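Local coordinates for endo-beta-1,4-xylanase Xyn10C (Pseudomonas cellulosa, PDB 1GNY), which cleaves internal linkages of the xylan backbone with a C-terminal xylanase domain and binds xylan through the N-terminal family 15 carbohydrate-binding module described here, at residues T53-V58 with D115-N120; A74-F79 with L106-T111. All coordinates share one frame; numbering follows the deposited sequence.

Contact 1 of 2, residues T53-V58 with D115-N120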
ATOM      1  N   THR A  53      13.072  -0.564  11.164  1.00 14.57           N
ATOM      2  CA  THR A  53      13.386  -2.002  11.336  1.00 14.89           C
ATOM      3  C   THR A  53      12.163  -2.756  10.799  1.00 14.81           C
ATOM      4  O   THR A  53      11.331  -3.277  11.561  1.00 15.49           O
ATOM      5  CB  THR A  53      13.668  -2.338  12.784  1.00 14.57           C
ATOM      6  OG1 THR A  53      14.815  -1.583  13.224  1.00 15.09           O
ATOM      7  CG2 THR A  53      14.069  -3.799  12.949  1.00 15.53           C
ATOM      8  N   LEU A  54      12.053  -2.713   9.470  1.00 14.56           N
ATOM      9  CA  LEU A  54      10.898  -3.275   8.750  1.00 14.49           C
ATOM     10  C   LEU A  54      11.074  -4.678   8.161  1.00 14.93           C
ATOM     11  O   LEU A  54      10.105  -5.255   7.664  1.00 14.37           O
ATOM     12  CB  LEU A  54      10.413  -2.282   7.673  1.00 14.92           C
ATOM     13  CG  LEU A  54       9.557  -1.149   8.188  1.00 13.35           C
ATOM     14  CD1 LEU A  54       9.461  -0.036   7.108  1.00 13.85           C
ATOM     15  CD2 LEU A  54       8.165  -1.588   8.651  1.00 16.32           C
ATOM     16  N   GLU A  55      12.266  -5.256   8.259  1.00 15.69           N
ATOM     17  CA  GLU A  55      12.436  -6.625   7.740  1.00 16.26           C
ATOM     18  C   GLU A  55      11.592  -7.580   8.576  1.00 16.85           C
ATOM     19  O   GLU A  55      11.567  -7.471   9.808  1.00 17.26           O
ATOM     20  CB  GLU A  55      13.911  -7.037   7.733  1.00 16.47           C
ATOM     21  CG  GLU A  55      14.749  -6.320   6.693  1.00 17.33           C
ATOM     22  CD  GLU A  55      14.376  -6.701   5.255  1.00 17.58           C
ATOM     23  OE1 GLU A  55      13.793  -7.801   5.058  1.00 17.71           O
ATOM     24  OE2 GLU A  55      14.656  -5.896   4.347  1.00 17.80           O
ATOM     25  N   ASP A  56      10.869  -8.485   7.896  1.00 17.62           N
ATOM     26  CA  ASP A  56       9.941  -9.455   8.523  1.00 18.13           C
ATOM     27  C   ASP A  56       8.672  -8.801   9.127  1.00 17.23           C
ATOM     28  O   ASP A  56       7.885  -9.454   9.805  1.00 17.61           O
ATOM     29  CB  ASP A  56      10.668 -10.363   9.541  1.00 19.38           C
ATOM     30  CG  ASP A  56      11.782 -11.183   8.899  1.00 23.10           C
ATOM     31  OD1 ASP A  56      11.586 -11.748   7.815  1.00 23.76           O
ATOM     32  OD2 ASP A  56      12.904 -11.298   9.403  1.00 28.64           O
ATOM     33  N   ALA A  57       8.430  -7.532   8.799  1.00 15.94           N
ATOM     34  CA  ALA A  57       7.207  -6.847   9.230  1.00 15.98           C
ATOM     35  C   ALA A  57       6.040  -7.290   8.346  1.00 15.77           C
ATOM     36  O   ALA A  57       6.236  -7.648   7.186  1.00 17.46           O
ATOM     37  CB  ALA A  57       7.354  -5.330   9.146  1.00 15.67           C
ATOM     38  N   VAL A  58       4.846  -7.270   8.910  1.00 16.44           N
ATOM     39  CA  VAL A  58       3.603  -7.602   8.191  1.00 16.73           C
ATOM     40  C   VAL A  58       2.721  -6.365   8.075  1.00 15.49           C
ATOM     41  O   VAL A  58       2.335  -5.792   9.087  1.00 15.45           O
ATOM     42  CB  VAL A  58       2.815  -8.723   8.873  1.00 17.48           C
ATOM     43  CG1 VAL A  58       1.548  -9.038   8.108  1.00 19.68           C
ATOM     44  CG2 VAL A  58       3.714  -9.955   8.978  1.00 19.05           C
ATOM     45  N   ASP A 115      16.357 -10.212   0.964  1.00 27.31           N
ATOM     46  CA  ASP A 115      17.556 -11.012   1.291  1.00 28.93           C
ATOM     47  C   ASP A 115      18.735 -10.165   1.812  1.00 28.85           C
ATOM     48  O   ASP A 115      19.461 -10.610   2.699  1.00 29.95           O
ATOM     49  CB  ASP A 115      18.002 -11.859   0.098  1.00 30.14           C
ATOM     50  CG  ASP A 115      17.038 -12.992  -0.230  1.00 33.60           C
ATOM     51  OD1 ASP A 115      16.277 -13.468   0.650  1.00 38.42           O
ATOM     52  OD2 ASP A 115      16.984 -13.483  -1.379  1.00 38.79           O
ATOM     53  N   ASP A 116      18.869  -8.940   1.315  1.00 27.68           N
ATOM     54  CA  ASP A 116      19.926  -7.990   1.748  1.00 27.13           C
ATOM     55  C   ASP A 116      19.592  -7.118   2.973  1.00 25.73           C
ATOM     56  O   ASP A 116      20.334  -6.210   3.294  1.00 25.20           O
ATOM     57  CB  ASP A 116      20.402  -7.101   0.588  1.00 27.95           C
ATOM     58  CG  ASP A 116      19.350  -6.103   0.110  1.00 29.65           C
ATOM     59  OD1 ASP A 116      18.209  -6.083   0.624  1.00 29.36           O
ATOM     60  OD2 ASP A 116      19.600  -5.291  -0.796  1.00 32.00           O
ATOM     61  N   ASP A 117      18.450  -7.378   3.601  1.00 24.53           N
ATOM     62  CA  ASP A 117      17.973  -6.613   4.791  1.00 23.60           C
ATOM     63  C   ASP A 117      17.927  -5.087   4.576  1.00 21.55           C
ATOM     64  O   ASP A 117      18.128  -4.309   5.510  1.00 20.87           O
ATOM     65  CB  ASP A 117      18.797  -6.951   6.056  1.00 24.25           C
ATOM     66  CG  ASP A 117      18.569  -8.381   6.563  1.00 28.15           C
ATOM     67  OD1 ASP A 117      17.596  -9.080   6.164  1.00 29.45           O
ATOM     68  OD2 ASP A 117      19.347  -8.892   7.404  1.00 34.26           O
ATOM     69  N   LYS A 118      17.620  -4.673   3.342  1.00 19.81           N
ATOM     70  CA  LYS A 118      17.505  -3.232   2.984  1.00 19.04           C
ATOM     71  C   LYS A 118      16.529  -2.405   3.838  1.00 17.64           C
ATOM     72  O   LYS A 118      16.682  -1.195   3.933  1.00 17.70           O
ATOM     73  CB  LYS A 118      17.157  -3.042   1.487  1.00 18.96           C
ATOM     74  CG  LYS A 118      15.879  -3.695   1.010  1.00 20.72           C
ATOM     75  CD  LYS A 118      15.510  -3.249  -0.417  1.00 22.09           C
ATOM     76  CE  LYS A 118      16.487  -3.788  -1.491  1.00 22.55           C
ATOM     77  NZ  LYS A 118      16.563  -5.283  -1.540  1.00 21.86           N
ATOM     78  N   PHE A 119      15.537  -3.065   4.449  1.00 17.63           N
ATOM     79  CA  PHE A 119      14.504  -2.365   5.255  1.00 16.77           C
ATOM     80  C   PHE A 119      14.864  -2.172   6.751  1.00 17.31           C
ATOM     81  O   PHE A 119      14.066  -1.567   7.509  1.00 16.25           O
ATOM     82  CB  PHE A 119      13.124  -2.980   5.080  1.00 16.93           C
ATOM     83  CG  PHE A 119      12.476  -2.672   3.748  1.00 14.78           C
ATOM     84  CD1 PHE A 119      11.829  -1.467   3.551  1.00 15.71           C
ATOM     85  CD2 PHE A 119      12.447  -3.612   2.723  1.00 14.31           C
ATOM     86  CE1 PHE A 119      11.229  -1.166   2.350  1.00 15.07           C
ATOM     87  CE2 PHE A 119      11.850  -3.307   1.507  1.00 13.34           C
ATOM     88  CZ  PHE A 119      11.233  -2.106   1.313  1.00 16.40           C
ATOM     89  N   ASN A 120      16.040  -2.680   7.159  1.00 17.36           N
ATOM     90  CA  ASN A 120      16.620  -2.390   8.492  1.00 17.33           C
ATOM     91  C   ASN A 120      17.735  -1.366   8.268  1.00 17.67           C
ATOM     92  O   ASN A 120      18.803  -1.734   7.817  1.00 17.55           O
ATOM     93  CB  ASN A 120      17.134  -3.657   9.193  1.00 17.86           C
ATOM     94  CG  ASN A 120      16.000  -4.580   9.625  1.00 19.08           C
ATOM     95  OD1 ASN A 120      14.806  -4.266   9.435  1.00 16.58           O
ATOM     96  ND2 ASN A 120      16.357  -5.745  10.185  1.00 19.62           N
TER
HETATM   97  O   HOH W   1      13.985  -7.309  11.431  1.00 19.41           O
HETATM   98  O   HOH W   2      15.391 -10.675   8.270  1.00 47.82           O
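Thr53 and Asn120 face each other as an antiparallel non-hydrogen-bonded pair, CA to CA 4.3 Å, and beyond them Leu54 N donates to Phe119 O at 3.0 Å, before the two chains part into turns. The Asn120 side chain reaches across to the other chain: with CG beside its own backbone N (chi1 -70°), its OD1 accepts from Glu55 N at 3.0 Å in a nearly straight bond, the donor tilted from the carbonyl plane. The same amide leans on Thr53 CG2 and on Glu55 CB and CG, and its ND2 reaches Glu55 O through a water. In the opposite direction the buried Glu55 chain, bent at chi2 (-67°), carries OE2 to Phe119 N at 3.0 Å, where the anti lone pair is used, while OE1 accepts from the backbone N of Glu114. OE2 also lies at the edge of the Phe119 ring, in its plane, 3.6 Å from CD2. An alanine in place of Glu55 would probably leave Phe119 N and Glu114 N without their acceptor and set the 115-120 loop free to shift. Asp117 OD1 stands 4.2 Å from Glu55 OE1, a like-charge approach whose cost the N-H groups bound to Glu55 are likely to offset. Leu54 CB also packs on Phe119 CB at 3.8 Å, and both side chains reach Val126 of strand 126-133. Within the second loop Asp116 OD1 accepts from Lys118 N, an Asx turn, and from Lys118 NZ in a salt bridge, the two donors on opposite faces of its carboxylate. The arrangement is a short antiparallel pairing, 52-53 with 120-121, that a type I turn (Asp117-Asn120) leads into and a type II turn (Leu54-Ala57) follows, at one end of the family 15 module.

Contact 2 of 2, residues A74-F79 with L106-T111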
ATOM      1  N   ALA A  74      -8.236  -5.724 -12.880  1.00 16.50           N
ATOM      2  CA  ALA A  74      -6.911  -5.298 -12.407  1.00 15.51           C
ATOM      3  C   ALA A  74      -6.566  -5.927 -11.051  1.00 14.30           C
ATOM      4  O   ALA A  74      -7.434  -6.341 -10.293  1.00 14.81           O
ATOM      5  CB  ALA A  74      -6.827  -3.779 -12.309  1.00 15.20           C
ATOM      6  N   ASN A  75      -5.272  -6.001 -10.766  1.00 13.21           N
ATOM      7  CA  ASN A  75      -4.778  -6.561  -9.520  1.00 13.63           C
ATOM      8  C   ASN A  75      -4.405  -5.443  -8.528  1.00 13.12           C
ATOM      9  O   ASN A  75      -4.338  -4.279  -8.953  1.00 13.52           O
ATOM     10  CB  ASN A  75      -3.532  -7.417  -9.745  1.00 14.19           C
ATOM     11  CG  ASN A  75      -3.764  -8.555 -10.740  1.00 16.03           C
ATOM     12  OD1 ASN A  75      -4.837  -9.179 -10.789  1.00 17.26           O
ATOM     13  ND2 ASN A  75      -2.758  -8.791 -11.588  1.00 17.16           N
ATOM     14  N   LEU A  76      -4.201  -5.808  -7.275  1.00 13.82           N
ATOM     15  CA  LEU A  76      -3.771  -4.815  -6.234  1.00 14.06           C
ATOM     16  C   LEU A  76      -2.450  -5.254  -5.649  1.00 15.09           C
ATOM     17  O   LEU A  76      -2.291  -6.423  -5.172  1.00 16.15           O
ATOM     18  CB  LEU A  76      -4.805  -4.662  -5.124  1.00 14.36           C
ATOM     19  CG  LEU A  76      -6.047  -3.837  -5.432  1.00 14.45           C
ATOM     20  CD1 LEU A  76      -7.035  -3.936  -4.270  1.00 14.04           C
ATOM     21  CD2 LEU A  76      -5.700  -2.379  -5.756  1.00 15.83           C
ATOM     22  N   GLN A  77      -1.528  -4.303  -5.596  1.00 14.10           N
ATOM     23  CA  GLN A  77      -0.187  -4.541  -5.064  1.00 14.17           C
ATOM     24  C   GLN A  77       0.150  -3.612  -3.906  1.00 14.07           C
ATOM     25  O   GLN A  77       0.265  -2.408  -4.114  1.00 13.14           O
ATOM     26  CB  GLN A  77       0.878  -4.359  -6.155  1.00 14.59           C
ATOM     27  CG  GLN A  77       2.320  -4.502  -5.641  1.00 16.69           C
ATOM     28  CD  GLN A  77       3.369  -4.394  -6.734  1.00 17.74           C
ATOM     29  OE1 GLN A  77       3.171  -3.735  -7.764  1.00 19.18           O
ATOM     30  NE2 GLN A  77       4.503  -5.031  -6.497  1.00 22.20           N
ATOM     31  N   ILE A  78       0.252  -4.178  -2.716  1.00 14.56           N
ATOM     32  CA  ILE A  78       0.842  -3.476  -1.548  1.00 14.37           C
ATOM     33  C   ILE A  78       2.350  -3.482  -1.829  1.00 14.25           C
ATOM     34  O   ILE A  78       2.900  -4.509  -2.180  1.00 13.81           O
ATOM     35  CB  ILE A  78       0.507  -4.158  -0.197  1.00 13.39           C
ATOM     36  CG1 ILE A  78      -0.992  -4.066   0.111  1.00 14.90           C
ATOM     37  CG2 ILE A  78       1.339  -3.553   0.941  1.00 14.88           C
ATOM     38  CD1 ILE A  78      -1.443  -4.962   1.231  1.00 16.65           C
ATOM     39  N   PHE A  79       3.036  -2.378  -1.567  1.00 13.82           N
ATOM     40  CA  PHE A  79       4.483  -2.282  -1.783  1.00 13.77           C
ATOM     41  C   PHE A  79       5.132  -1.348  -0.771  1.00 13.12           C
ATOM     42  O   PHE A  79       4.450  -0.590  -0.112  1.00 12.91           O
ATOM     43  CB  PHE A  79       4.787  -1.815  -3.220  1.00 14.74           C
ATOM     44  CG  PHE A  79       4.306  -0.417  -3.531  1.00 12.83           C
ATOM     45  CD1 PHE A  79       2.966  -0.146  -3.796  1.00 12.73           C
ATOM     46  CD2 PHE A  79       5.202   0.648  -3.521  1.00 13.39           C
ATOM     47  CE1 PHE A  79       2.521   1.146  -4.074  1.00 14.73           C
ATOM     48  CE2 PHE A  79       4.767   1.932  -3.753  1.00 12.50           C
ATOM     49  CZ  PHE A  79       3.420   2.193  -4.054  1.00 13.46           C
ATOM     50  N   LEU A 106     -12.347  -6.157   2.537  1.00 15.82           N
ATOM     51  CA  LEU A 106     -11.323  -7.217   2.535  1.00 17.17           C
ATOM     52  C   LEU A 106     -10.081  -6.788   3.289  1.00 17.69           C
ATOM     53  O   LEU A 106      -9.766  -5.596   3.359  1.00 16.62           O
ATOM     54  CB  LEU A 106     -10.852  -7.506   1.113  1.00 17.86           C
ATOM     55  CG  LEU A 106     -11.893  -7.951   0.114  1.00 22.39           C
ATOM     56  CD1 LEU A 106     -11.383  -7.699  -1.306  1.00 26.15           C
ATOM     57  CD2 LEU A 106     -12.264  -9.418   0.379  1.00 26.17           C
ATOM     58  N   THR A 107      -9.358  -7.776   3.806  1.00 17.92           N
ATOM     59  CA  THR A 107      -8.062  -7.544   4.446  1.00 18.09           C
ATOM     60  C   THR A 107      -6.989  -8.145   3.551  1.00 18.56           C
ATOM     61  O   THR A 107      -6.980  -9.375   3.270  1.00 18.67           O
ATOM     62  CB  THR A 107      -7.970  -8.163   5.845  1.00 18.56           C
ATOM     63  OG1 THR A 107      -8.925  -7.533   6.713  1.00 19.57           O
ATOM     64  CG2 THR A 107      -6.632  -7.872   6.491  1.00 19.22           C
ATOM     65  N   LEU A 108      -6.080  -7.289   3.105  1.00 18.09           N
ATOM     66  CA  LEU A 108      -4.939  -7.691   2.293  1.00 17.87           C
ATOM     67  C   LEU A 108      -3.660  -7.541   3.105  1.00 18.83           C
ATOM     68  O   LEU A 108      -3.500  -6.586   3.846  1.00 17.65           O
ATOM     69  CB  LEU A 108      -4.840  -6.828   1.043  1.00 18.21           C
ATOM     70  CG  LEU A 108      -6.078  -6.842   0.143  1.00 19.21           C
ATOM     71  CD1 LEU A 108      -5.868  -5.950  -1.049  1.00 22.22           C
ATOM     72  CD2 LEU A 108      -6.437  -8.248  -0.321  1.00 20.97           C
ATOM     73  N   THR A 109      -2.770  -8.518   2.978  1.00 18.89           N
ATOM     74  CA  THR A 109      -1.533  -8.516   3.748  1.00 19.46           C
ATOM     75  C   THR A 109      -0.291  -8.662   2.876  1.00 19.17           C
ATOM     76  O   THR A 109      -0.330  -9.202   1.745  1.00 19.62           O
ATOM     77  CB  THR A 109      -1.526  -9.559   4.886  1.00 20.27           C
ATOM     78  OG1 THR A 109      -1.433 -10.876   4.331  1.00 23.24           O
ATOM     79  CG2 THR A 109      -2.783  -9.559   5.711  1.00 20.77           C
ATOM     80  N   CYS A 110       0.823  -8.176   3.424  1.00 17.53           N
ATOM     81  CA  CYS A 110       2.094  -8.172   2.731  1.00 17.77           C
ATOM     82  C   CYS A 110       3.218  -8.282   3.724  1.00 18.43           C
ATOM     83  O   CYS A 110       3.310  -7.468   4.636  1.00 18.50           O
ATOM     84  CB  CYS A 110       2.274  -6.871   1.937  1.00 18.53           C
ATOM     85  SG  CYS A 110       3.833  -6.739   1.047  1.00 19.28           S
ATOM     86  N   THR A 111       4.045  -9.307   3.576  1.00 18.15           N
ATOM     87  CA  THR A 111       5.231  -9.474   4.441  1.00 19.09           C
ATOM     88  C   THR A 111       6.475  -8.896   3.747  1.00 18.78           C
ATOM     89  O   THR A 111       6.798  -9.255   2.609  1.00 19.42           O
ATOM     90  CB  THR A 111       5.492 -10.943   4.791  1.00 19.24           C
ATOM     91  OG1 THR A 111       4.417 -11.455   5.574  1.00 19.37           O
ATOM     92  CG2 THR A 111       6.684 -11.102   5.703  1.00 21.45           C
TER
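Leu76 is the first residue of the 74-79 segment to meet the other strand: its CD1 methyl touches CD1 of Leu108 at 4.0 Å, the two side chains crossing at about a right angle. The segments belong to different sheets, strands 75-79 and 106-111 passing 7.6 Å apart at an angle of 44°, and the whole meeting is made by side chains. Leu76 also rests on Phe69 of helix 67-72, whereas Gln77 points away from strand 106-111, and its OE1 accepts from Gln131 NE2. Ile78 follows and covers the most ground, sending its two branches to different residues. CD1, at the end of the longer branch, lies over the backbone of strand 106-111, 3.7 Å from Leu108 O and 3.9 Å from Leu108 CB. The shorter branch, CG2, is anti to the backbone N and meets Cys110 CB at 3.6 Å. Cys110 in turn has SG anti to its own N (chi1 179°), which brings the sulfur to 4.0 Å from Ile78 CG2 as well, and the disulfide from Cys110 SG to Cys93 SG ties strand 106-111 to the segment after strand 85-90. Met61 and Ile130 also touch Ile78, one from each sheet. Phe79 again points away, and its side chain touches Gln131. Apart from the approach of Ile78 CD1 to the Leu108 carbonyl, this interface between the two sheets of a beta sandwich is made of aliphatic carbon and sulfur; with no polar bond between the segments, their relative position rests on the fit of apolar shapes, reinforced nearby by the covalent Cys93-Cys110 bridge.

From the N terminus, the chain enters contact 1 at 53-58, runs through strand 58-65 and helix 67-72, and reaches contact 2 at 74-79. Contact 2 closes its loop first, when 106-111 returns on the other sheet; 115-120 then closes the wider loop of contact 1 around it, so the two nest without crossing. Contact 2 joins the two main sheets near the middle of the module, while contact 1, about 18 Å away between centres, fastens turns at one end. They meet at the start of strand 58-65, antiparallel to 106-111: Val58 CG2 packs 3.8 Å from Thr111 OG1, and Ala57 O packs against Thr111 CG2.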